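Saframycin Mx1 synthetase B (PDB 3KXW) belongs to the ANL superfamily of AMP-binding enzymes and is modelled here with 5'-O-[(S)-(dodecanoyloxy)(hydroxy)phosphoryl]adenosine bound. Local coordinates at residues D472-L477 / C489-I494; L502-E507 / L535-I540; N520-I525 / I540-L545. One frame throughout, in Å; residues are numbered along the deposited sequence.

All three interactions lie in the C-terminal alpha/beta region of the chain and share one four-stranded mixed sheet, ordered 486-496, 499-508, 539-544, 574-577. Interaction 1 lays helix 469-479 on the outermost strand 486-496, interaction 2 joins the two central strands, and interaction 3 places helix 515-533 on strand 539-544. The centres of interactions 1 and 2 are about 7 Å apart. Those of interactions 2 and 3 are about 8 Å apart, and those of interactions 1 and 3 about 12 Å. I540 serves both interaction 2 and interaction 3. Interactions 1 and 3 touch through L477 CD2, 4.2 Å from I525 CG1. Of the bound ligand, interaction 2 comes within about 9 Å, measured from the side chain of E536.

Interaction 1 of 3, residues D472-L477 / C489-I494; sequences DIEFSL and CAAFVI
The carboxylate of E474 reaches across to the backbone of strand 489-494 and accepts a hydrogen bond from the amide of A491, with OE2 2.9 Å from A491 N and an N-H...O angle of 162°. OE2 offers its anti lone pair, the one turned away from OE1. The side chain leaves the helix with CG opposite the carbonyl carbon and then runs fully extended, so that its methylene CG passes 3.6 Å from A491 N and the carboxylate arrives alongside the backbone, OE2 lying 3.3 Å from A490 CA. A salt bridge from R558 to the same OE2 gives this buried oxygen a second partner and probably helps to keep the group charged. In the C-terminal alpha/beta part of this ANL-family protein, strand 486-496 borders the sheet: A490 and F492 bond through their backbones to strand 499-508, while the intervening N-H of A491 is bound by E474. Helix and strand segments run roughly antiparallel, at 148°, with their axes 7.4 Å apart. E474 is flanked by apolar contacts. On one side the CG2 methyl of I473 meets A491 CB at 3.7 Å. On the other, C489 swings SG between its backbone N and carbonyl carbon (chi1 74°), toward the helix. There the sulfur rests 3.7 Å from L477 CD1, the branch that prolongs the leucine chain, and 3.8 Å from E474 O. On the same face of the sheet, I473 also packs on V529 and H533 of helix 515-533, and L477 on L528.

Interaction 2 of 3, residues L502-E507 / L535-I540; sequences LTVMCE and LEVHTI
L502 lies over the loop leading into strand 539-544, where that strand pairs in parallel with strand 499-508; helix 515-533 connects the two as a beta-alpha-beta crossover. From the backbone outward, L502 CB meets E536 O at 3.8 Å and H538 CD2 at 3.9 Å. Its CG, held opposite the backbone N (chi1 173°), comes near V537 CA. At the tip, CD2 also touches E536 O and packs against L535 CB, 4.0 Å away, and the CG2 methyl of V537. The V537 and V504 side chains cross at about a right angle, the CG2 methyls of V537 and V504 3.8 Å apart, adding to the face of the sheet that carries V504 and I540 and is covered by helices 469-479 and 515-533. The carbonyl of L502 accepts two successive amides in its own plane, its O lying 2.9 Å from H538 N and 3.2 Å from T539 N, while V504 N donates to T539 O. T503 and T539 point together to the other face, their side chains side by side. T503 OG1 bonds to K501 O and T539 OG1 to Q577 OE1; a water also bridges the two hydroxyls, 2.9 Å from T503 OG1 and donating to T539 OG1 at 2.8 Å.

Interaction 3 of 3, residues N520-I525 / I540-L545; sequences NLFNEI and IVLIPL
The side chains of F522 and I540 run antiparallel past one another where helix 515-533 of the beta-alpha-beta unit covers strand 539-544. Segments 520-525 and 540-544 make 130° between their N-to-C directions, with axes 10.0 Å apart at closest approach, so the gap is filled mainly by side chains and no hydrogen bond crosses it. Packing is closest around the phenylalanine ring. I540 CG2 sits at its edge, near the ring plane and 3.6 Å from F522 CD1, while L542 comes in obliquely and brings CG to 3.7 Å from F522 CE1. F522 CG lies opposite its carbonyl carbon (chi1 -67°), which carries the ring from the flank of the helix toward the strand; W576 of the next strand stacks with it. One turn on, I525 and I540 meet end to end, I525 CG2 3.7 Å from I540 CD1, and that CD1 also touches F522 O. The other side of the helix is different: N520 and E524 are exposed to solvent, and the CB of N523 points away from the strand. Within the buried side, contact is looser at L521, whose tip alone reaches the strand, CD2 lying 4.0 Å from both CD1 and CD2 of L542.

Interaction 1 of 3, residues D472-L477 / C489-I494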
# COMPACT_ATOMS: atom_id res chain seq x y z
N ASP A 472 -13.41 8.74 -12.99
CA ASP A 472 -13.26 7.30 -13.09
C ASP A 472 -14.01 6.55 -12.00
O ASP A 472 -14.51 5.45 -12.23
CB ASP A 472 -11.78 6.89 -13.14
CG ASP A 472 -11.11 7.29 -14.44
OD1 ASP A 472 -11.82 7.61 -15.43
OD2 ASP A 472 -9.87 7.28 -14.50
N ILE A 473 -14.10 7.15 -10.82
CA ILE A 473 -14.88 6.59 -9.71
C ILE A 473 -16.36 6.62 -10.07
O ILE A 473 -17.08 5.66 -9.83
CB ILE A 473 -14.66 7.38 -8.42
CG1 ILE A 473 -13.24 7.17 -7.87
CG2 ILE A 473 -15.69 6.99 -7.37
CD1 ILE A 473 -12.89 8.15 -6.75
N GLU A 474 -16.81 7.71 -10.67
CA GLU A 474 -18.20 7.81 -11.10
C GLU A 474 -18.53 6.73 -12.12
O GLU A 474 -19.59 6.10 -12.07
CB GLU A 474 -18.49 9.23 -11.63
CG GLU A 474 -18.38 10.28 -10.53
CD GLU A 474 -18.28 11.72 -11.05
OE1 GLU A 474 -18.32 11.91 -12.28
OE2 GLU A 474 -18.15 12.64 -10.22
N PHE A 475 -17.60 6.50 -13.05
CA PHE A 475 -17.75 5.44 -14.05
C PHE A 475 -17.92 4.07 -13.41
O PHE A 475 -18.81 3.29 -13.81
CB PHE A 475 -16.55 5.40 -15.00
CG PHE A 475 -16.67 4.35 -16.07
CD1 PHE A 475 -17.22 4.66 -17.30
CD2 PHE A 475 -16.23 3.05 -15.84
CE1 PHE A 475 -17.34 3.69 -18.29
CE2 PHE A 475 -16.35 2.07 -16.83
CZ PHE A 475 -16.91 2.40 -18.06
N SER A 476 -17.06 3.77 -12.43
CA SER A 476 -17.12 2.52 -11.70
C SER A 476 -18.50 2.30 -11.08
O SER A 476 -19.09 1.23 -11.23
CB SER A 476 -16.02 2.45 -10.63
OG SER A 476 -14.74 2.21 -11.23
N LEU A 477 -19.01 3.32 -10.39
CA LEU A 477 -20.31 3.23 -9.73
C LEU A 477 -21.40 2.96 -10.75
O LEU A 477 -22.28 2.09 -10.55
CB LEU A 477 -20.61 4.53 -8.97
CG LEU A 477 -19.75 4.76 -7.72
CD1 LEU A 477 -19.73 6.23 -7.27
CD2 LEU A 477 -20.27 3.88 -6.60
N CYS A 489 -24.54 9.98 -9.69
CA CYS A 489 -23.55 10.02 -8.63
C CYS A 489 -22.44 11.04 -8.94
O CYS A 489 -22.28 11.48 -10.07
CB CYS A 489 -22.93 8.63 -8.40
SG CYS A 489 -21.74 8.10 -9.69
N ALA A 490 -21.68 11.37 -7.92
CA ALA A 490 -20.58 12.30 -8.08
C ALA A 490 -19.53 11.96 -7.03
O ALA A 490 -19.88 11.52 -5.94
CB ALA A 490 -21.06 13.73 -7.92
N ALA A 491 -18.26 12.10 -7.39
CA ALA A 491 -17.16 11.86 -6.46
C ALA A 491 -16.23 13.06 -6.48
O ALA A 491 -15.99 13.62 -7.53
CB ALA A 491 -16.40 10.61 -6.86
N PHE A 492 -15.70 13.42 -5.33
CA PHE A 492 -14.81 14.57 -5.26
C PHE A 492 -14.11 14.55 -3.93
O PHE A 492 -14.55 13.88 -3.00
CB PHE A 492 -15.59 15.88 -5.43
CG PHE A 492 -16.80 16.00 -4.56
CD1 PHE A 492 -16.73 16.63 -3.32
CD2 PHE A 492 -18.01 15.46 -4.95
CE1 PHE A 492 -17.85 16.73 -2.51
CE2 PHE A 492 -19.13 15.56 -4.13
CZ PHE A 492 -19.05 16.20 -2.92
N VAL A 493 -13.04 15.33 -3.83
CA VAL A 493 -12.31 15.44 -2.57
C VAL A 493 -12.53 16.79 -1.93
O VAL A 493 -12.46 17.83 -2.59
CB VAL A 493 -10.80 15.25 -2.80
CG1 VAL A 493 -10.04 15.39 -1.47
CG2 VAL A 493 -10.55 13.90 -3.40
N ILE A 494 -12.80 16.74 -0.63
CA ILE A 494 -13.05 17.93 0.19
C ILE A 494 -11.87 18.10 1.12
O ILE A 494 -11.40 17.13 1.70
CB ILE A 494 -14.31 17.71 1.05
CG1 ILE A 494 -15.52 17.59 0.14
CG2 ILE A 494 -14.50 18.82 2.06
CD1 ILE A 494 -15.52 18.63 -0.94

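Interaction 2 of 3, residues L502-E507 / L535-I540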
# COMPACT_ATOMS: atom_id res chain seq x y z
N LEU A 502 -12.03 11.90 0.50
CA LEU A 502 -12.69 11.48 -0.72
C LEU A 502 -14.16 11.29 -0.40
O LEU A 502 -14.52 10.55 0.52
CB LEU A 502 -12.08 10.18 -1.21
CG LEU A 502 -12.77 9.51 -2.39
CD1 LEU A 502 -12.98 10.50 -3.57
CD2 LEU A 502 -11.99 8.25 -2.82
N THR A 503 -15.01 11.93 -1.19
CA THR A 503 -16.44 11.97 -0.87
C THR A 503 -17.24 11.47 -2.05
O THR A 503 -16.99 11.89 -3.16
CB THR A 503 -16.87 13.40 -0.56
OG1 THR A 503 -16.03 13.91 0.49
CG2 THR A 503 -18.34 13.48 -0.12
N VAL A 504 -18.19 10.57 -1.82
CA VAL A 504 -19.01 10.06 -2.90
C VAL A 504 -20.45 10.40 -2.58
O VAL A 504 -20.90 10.14 -1.47
CB VAL A 504 -18.87 8.54 -3.05
CG1 VAL A 504 -19.94 7.99 -4.01
CG2 VAL A 504 -17.44 8.16 -3.51
N MSE A 505 -21.17 11.00 -3.52
CA MSE A 505 -22.60 11.29 -3.30
C MSE A 505 -23.43 10.55 -4.34
O MSE A 505 -23.12 10.61 -5.53
CB MSE A 505 -22.87 12.79 -3.40
CG MSE A 505 -24.28 13.19 -3.02
SE MSE A 505 -24.47 15.16 -3.06
CE MSE A 505 -23.35 15.58 -1.50
N CYS A 506 -24.50 9.87 -3.91
CA CYS A 506 -25.32 9.09 -4.82
C CYS A 506 -26.78 9.40 -4.62
O CYS A 506 -27.24 9.46 -3.49
CB CYS A 506 -25.16 7.58 -4.55
SG CYS A 506 -23.50 6.97 -4.68
N GLU A 507 -27.52 9.60 -5.71
CA GLU A 507 -28.98 9.57 -5.63
C GLU A 507 -29.39 8.11 -5.41
O GLU A 507 -28.75 7.21 -5.96
CB GLU A 507 -29.59 10.05 -6.93
CG GLU A 507 -29.24 11.48 -7.31
CD GLU A 507 -29.87 11.87 -8.65
OE1 GLU A 507 -30.15 10.97 -9.48
OE2 GLU A 507 -30.09 13.08 -8.86
N LEU A 535 -8.29 3.42 -3.87
CA LEU A 535 -8.54 4.60 -3.06
C LEU A 535 -9.55 4.26 -1.96
O LEU A 535 -10.33 3.32 -2.11
CB LEU A 535 -9.10 5.75 -3.91
CG LEU A 535 -8.16 6.32 -4.99
CD1 LEU A 535 -8.96 7.17 -5.96
CD2 LEU A 535 -7.04 7.14 -4.34
N GLU A 536 -9.53 5.02 -0.87
CA GLU A 536 -10.47 4.81 0.23
C GLU A 536 -11.49 5.94 0.37
O GLU A 536 -11.12 7.07 0.66
CB GLU A 536 -9.73 4.68 1.56
CG GLU A 536 -8.67 3.59 1.57
CD GLU A 536 -7.32 4.16 1.26
OE1 GLU A 536 -7.22 5.00 0.35
OE2 GLU A 536 -6.33 3.79 1.93
N VAL A 537 -12.77 5.62 0.19
CA VAL A 537 -13.84 6.62 0.41
C VAL A 537 -14.01 6.97 1.89
O VAL A 537 -14.14 6.09 2.73
CB VAL A 537 -15.20 6.12 -0.11
CG1 VAL A 537 -16.27 7.20 0.14
CG2 VAL A 537 -15.11 5.79 -1.60
N HIS A 538 -14.02 8.27 2.21
CA HIS A 538 -14.11 8.70 3.60
C HIS A 538 -15.52 9.07 4.00
O HIS A 538 -15.92 8.90 5.17
CB HIS A 538 -13.15 9.86 3.87
CG HIS A 538 -11.73 9.55 3.49
ND1 HIS A 538 -10.95 8.66 4.20
CD2 HIS A 538 -10.96 10.00 2.47
CE1 HIS A 538 -9.76 8.58 3.63
NE2 HIS A 538 -9.74 9.38 2.58
N THR A 539 -16.27 9.56 3.02
CA THR A 539 -17.60 10.07 3.27
C THR A 539 -18.51 9.66 2.13
O THR A 539 -18.15 9.79 0.96
CB THR A 539 -17.59 11.63 3.35
OG1 THR A 539 -16.68 12.07 4.37
CG2 THR A 539 -18.98 12.15 3.65
N ILE A 540 -19.69 9.15 2.46
CA ILE A 540 -20.69 8.86 1.43
C ILE A 540 -21.99 9.54 1.79
O ILE A 540 -22.45 9.42 2.92
CB ILE A 540 -20.96 7.33 1.30
CG1 ILE A 540 -19.65 6.61 0.99
CG2 ILE A 540 -22.02 7.06 0.21
CD1 ILE A 540 -19.79 5.11 0.98
O HOH W 1 -16.38 14.62 3.23

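Interaction 3 of 3, residues N520-I525 / I540-L545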
# COMPACT_ATOMS: atom_id res chain seq x y z
N ASN A 520 -25.24 -1.80 3.95
CA ASN A 520 -24.75 -2.67 2.89
C ASN A 520 -24.28 -1.85 1.70
O ASN A 520 -23.22 -2.09 1.14
CB ASN A 520 -25.87 -3.63 2.43
CG ASN A 520 -26.13 -4.76 3.42
OD1 ASN A 520 -25.24 -5.14 4.19
ND2 ASN A 520 -27.36 -5.31 3.40
N LEU A 521 -25.09 -0.86 1.33
CA LEU A 521 -24.74 -0.00 0.19
C LEU A 521 -23.43 0.75 0.43
O LEU A 521 -22.58 0.77 -0.45
CB LEU A 521 -25.87 0.99 -0.11
CG LEU A 521 -25.58 2.04 -1.19
CD1 LEU A 521 -25.11 1.38 -2.51
CD2 LEU A 521 -26.82 2.89 -1.43
N PHE A 522 -23.30 1.36 1.61
CA PHE A 522 -22.07 2.08 1.99
C PHE A 522 -20.85 1.16 1.89
O PHE A 522 -19.82 1.55 1.36
CB PHE A 522 -22.15 2.63 3.42
CG PHE A 522 -23.16 3.73 3.61
CD1 PHE A 522 -23.28 4.75 2.68
CD2 PHE A 522 -23.97 3.74 4.75
CE1 PHE A 522 -24.23 5.75 2.87
CE2 PHE A 522 -24.91 4.73 4.94
CZ PHE A 522 -25.05 5.73 4.01
N ASN A 523 -20.98 -0.05 2.42
CA ASN A 523 -19.89 -1.02 2.33
C ASN A 523 -19.55 -1.44 0.90
O ASN A 523 -18.38 -1.59 0.56
CB ASN A 523 -20.19 -2.24 3.22
CG ASN A 523 -20.33 -1.85 4.68
OD1 ASN A 523 -19.72 -0.89 5.14
ND2 ASN A 523 -21.15 -2.60 5.43
N GLU A 524 -20.57 -1.59 0.06
CA GLU A 524 -20.37 -1.97 -1.33
C GLU A 524 -19.66 -0.86 -2.07
O GLU A 524 -18.80 -1.10 -2.92
CB GLU A 524 -21.71 -2.27 -2.02
CG GLU A 524 -22.27 -3.62 -1.62
CD GLU A 524 -23.74 -3.78 -1.95
OE1 GLU A 524 -24.42 -2.77 -2.26
OE2 GLU A 524 -24.24 -4.93 -1.87
N ILE A 525 -20.03 0.38 -1.76
CA ILE A 525 -19.38 1.49 -2.39
C ILE A 525 -17.90 1.53 -1.98
O ILE A 525 -17.02 1.63 -2.82
CB ILE A 525 -20.07 2.81 -2.05
CG1 ILE A 525 -21.44 2.84 -2.74
CG2 ILE A 525 -19.21 3.96 -2.52
CD1 ILE A 525 -22.39 3.96 -2.23
N ILE A 540 -19.69 9.15 2.46
CA ILE A 540 -20.69 8.86 1.43
C ILE A 540 -21.99 9.54 1.79
O ILE A 540 -22.45 9.42 2.92
CB ILE A 540 -20.96 7.33 1.30
CG1 ILE A 540 -19.65 6.61 0.99
CG2 ILE A 540 -22.02 7.06 0.21
CD1 ILE A 540 -19.79 5.11 0.98
N VAL A 541 -22.58 10.23 0.82
CA VAL A 541 -23.85 10.92 1.05
C VAL A 541 -24.92 10.41 0.09
O VAL A 541 -24.68 10.34 -1.12
CB VAL A 541 -23.73 12.46 0.86
CG1 VAL A 541 -25.00 13.14 1.30
CG2 VAL A 541 -22.55 13.01 1.66
N LEU A 542 -26.09 10.08 0.63
CA LEU A 542 -27.20 9.57 -0.16
C LEU A 542 -28.26 10.67 -0.21
O LEU A 542 -28.55 11.29 0.80
CB LEU A 542 -27.79 8.29 0.48
CG LEU A 542 -26.84 7.09 0.68
CD1 LEU A 542 -27.57 5.84 1.22
CD2 LEU A 542 -26.05 6.73 -0.60
N ILE A 543 -28.81 10.90 -1.39
CA ILE A 543 -29.86 11.89 -1.59
C ILE A 543 -30.94 11.29 -2.50
O ILE A 543 -30.71 10.29 -3.15
CB ILE A 543 -29.28 13.17 -2.20
CG1 ILE A 543 -28.74 12.91 -3.61
CG2 ILE A 543 -28.18 13.75 -1.28
CD1 ILE A 543 -28.44 14.18 -4.36
N PRO A 544 -32.13 11.93 -2.55
CA PRO A 544 -33.23 11.40 -3.37
C PRO A 544 -32.98 11.49 -4.87
O PRO A 544 -32.16 12.28 -5.33
CB PRO A 544 -34.42 12.32 -2.99
CG PRO A 544 -34.05 12.95 -1.69
CD PRO A 544 -32.54 13.12 -1.79
N LEU A 545 -33.69 10.66 -5.62
CA LEU A 545 -33.68 10.70 -7.07
C LEU A 545 -33.98 12.10 -7.59
O LEU A 545 -34.75 12.84 -7.00
CB LEU A 545 -34.74 9.75 -7.64
CG LEU A 545 -34.34 8.37 -8.13
CD1 LEU A 545 -35.42 7.86 -9.10
CD2 LEU A 545 -32.96 8.37 -8.81